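Long-range contact in endoglucanase (PDB 1DYS), which hydrolyses internal beta-1,4-glucosidic linkages of cellulose as a family 6 glycoside hydrolase, contributing to the recycling of plant biomass: residues D139-M144 against L179-G184. Residues are numbered along the deposited sequence; the frame is centred on the assembly and turned at random.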
loop_
_atom_site.group_PDB
_atom_site.type_symbol
_atom_site.label_atom_id
_atom_site.label_comp_id
_atom_site.label_asym_id
_atom_site.label_seq_id
_atom_site.Cartn_x
_atom_site.Cartn_y
_atom_site.Cartn_z
ATOM N N ASP A 139 -4.545 7.244 15.020
ATOM C CA ASP A 139 -5.870 6.710 15.149
ATOM C C ASP A 139 -5.965 5.429 15.969
ATOM O O ASP A 139 -7.060 4.883 15.992
ATOM C CB ASP A 139 -6.580 6.498 13.787
ATOM C CG ASP A 139 -6.821 7.837 13.128
ATOM O OD1 ASP A 139 -6.947 8.834 13.904
ATOM O OD2 ASP A 139 -6.929 7.922 11.883
ATOM N N ALA A 140 -4.878 4.897 16.544
ATOM C CA ALA A 140 -5.007 3.610 17.253
ATOM C C ALA A 140 -5.979 3.773 18.423
ATOM O O ALA A 140 -6.828 2.929 18.586
ATOM C CB ALA A 140 -3.653 3.106 17.746
ATOM N N ILE A 141 -5.767 4.798 19.237
ATOM C CA ILE A 141 -6.716 4.974 20.377
ATOM C C ILE A 141 -8.131 5.201 19.946
ATOM O O ILE A 141 -9.090 4.686 20.556
ATOM C CB ILE A 141 -6.142 6.077 21.262
ATOM C CG1 ILE A 141 -4.888 5.516 21.943
ATOM C CG2 ILE A 141 -7.147 6.532 22.329
ATOM C CD1 ILE A 141 -4.161 6.566 22.749
ATOM N N GLY A 142 -8.373 5.903 18.837
ATOM C CA GLY A 142 -9.721 6.083 18.299
ATOM C C GLY A 142 -10.350 4.712 18.042
ATOM O O GLY A 142 -11.463 4.439 18.475
ATOM N N ASN A 143 -9.635 3.851 17.333
ATOM C CA ASN A 143 -10.112 2.508 17.002
ATOM C C ASN A 143 -10.332 1.675 18.260
ATOM O O ASN A 143 -11.243 0.828 18.277
ATOM C CB ASN A 143 -9.103 1.905 16.028
ATOM C CG ASN A 143 -9.256 2.298 14.576
ATOM O OD1 ASN A 143 -10.145 1.769 13.921
ATOM N ND2 ASN A 143 -8.385 3.187 14.121
ATOM N N MET A 144 -9.548 1.885 19.311
ATOM C CA MET A 144 -9.725 1.188 20.573
ATOM C C MET A 144 -10.961 1.650 21.346
ATOM O O MET A 144 -11.676 0.773 21.872
ATOM C CB MET A 144 -8.524 1.396 21.489
ATOM C CG MET A 144 -7.567 0.232 21.627
ATOM S SD MET A 144 -5.981 0.893 22.164
ATOM C CE MET A 144 -5.107 0.985 20.605
ATOM N N LEU A 179 1.307 10.665 22.005
ATOM C CA LEU A 179 0.397 9.560 21.702
ATOM C C LEU A 179 -0.830 10.076 20.982
ATOM O O LEU A 179 -1.523 10.999 21.434
ATOM C CB LEU A 179 0.086 8.826 23.023
ATOM C CG LEU A 179 -0.877 7.661 22.987
ATOM C CD1 LEU A 179 -0.339 6.548 22.084
ATOM C CD2 LEU A 179 -1.095 7.126 24.413
ATOM N N ASP A 180 -1.092 9.491 19.797
ATOM C CA ASP A 180 -2.155 10.064 18.962
ATOM C C ASP A 180 -3.524 9.858 19.544
ATOM O O ASP A 180 -3.792 8.778 20.062
ATOM C CB ASP A 180 -2.053 9.460 17.528
ATOM C CG ASP A 180 -3.061 10.263 16.718
ATOM O OD1 ASP A 180 -2.732 11.382 16.397
ATOM O OD2 ASP A 180 -4.168 9.779 16.470
ATOM N N VAL A 181 -4.357 10.912 19.573
ATOM C CA VAL A 181 -5.731 10.793 20.018
ATOM C C VAL A 181 -6.696 11.294 18.942
ATOM O O VAL A 181 -7.772 11.847 19.194
ATOM C CB VAL A 181 -5.989 11.462 21.387
ATOM C CG1 VAL A 181 -5.095 10.856 22.449
ATOM C CG2 VAL A 181 -5.598 12.943 21.321
ATOM N N ALA A 182 -6.488 10.863 17.687
ATOM C CA ALA A 182 -7.425 11.072 16.579
ATOM C C ALA A 182 -7.742 12.535 16.350
ATOM O O ALA A 182 -6.843 13.326 16.117
ATOM C CB ALA A 182 -8.676 10.232 16.857
ATOM N N ASN A 183 -9.023 12.941 16.375
ATOM C CA ASN A 183 -9.331 14.364 16.165
ATOM C C ASN A 183 -10.586 14.635 16.986
ATOM O O ASN A 183 -11.274 13.696 17.416
ATOM C CB ASN A 183 -9.488 14.733 14.701
ATOM C CG ASN A 183 -10.741 14.159 14.111
ATOM O OD1 ASN A 183 -11.766 14.845 14.046
ATOM N ND2 ASN A 183 -10.703 12.909 13.670
ATOM N N GLY A 184 -10.916 15.932 17.098
ATOM C CA GLY A 184 -12.081 16.269 17.941
ATOM C C GLY A 184 -13.410 15.700 17.492
ATOM O O GLY A 184 -14.289 15.429 18.315
HETATM O O HOH W 1 -8.687 10.786 13.156
HETATM O O HOH W 2 -3.309 6.265 18.993
HETATM O O HOH W 3 -5.962 7.692 18.011
#
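Leu179 meets Ile141 through its branched end: Leu179 CG lies 3.5 Å from Ile141 CD1, tighter than usual for two carbons, and the two side chains cross at about a right angle. Ile141 CG1 is anti to the carbonyl carbon and CD1 extends from it (chi2 175°), which brings CD1 to Leu179 and to the backbone O of Asp180, which it also touches; Val200 and Ile203 of helix 190-207 cover the same isoleucine. The carboxylate of Asp180 makes the direct polar link. Its OD2 accepts from Asp139 N at 2.9 Å in a nearly straight bond (173°) and, from the opposite face of the carboxylate plane, from Ala182 N at 2.8 Å, which closes an Asx turn. Ser217 holds OD1, so both oxygens are engaged and the group's rotation is probably fixed. Water 2 joins Asp180 O to Ile141 N. Strands 132-136 and 175-180 are parallel neighbours in the sheet of the distorted barrel of family 6, and the contact joins the chain leaving one strand to the C-terminal end of the next, the end where the active site of such barrels lies. Beyond the turn, Ala182 CA sits 3.5 Å from OD1 of Asp139, probably a proton donor, whose side chain also lies near those of Asp92, also a likely donor, and Trp186. Asn183, which probably binds substrate, reaches this carboxylate through water 1, which donates to Asp139 OD1 at 2.7 Å and accepts from Asn183 ND2 at 3.0 Å, while Asn183 OD1 caps the helix beginning at Gly184.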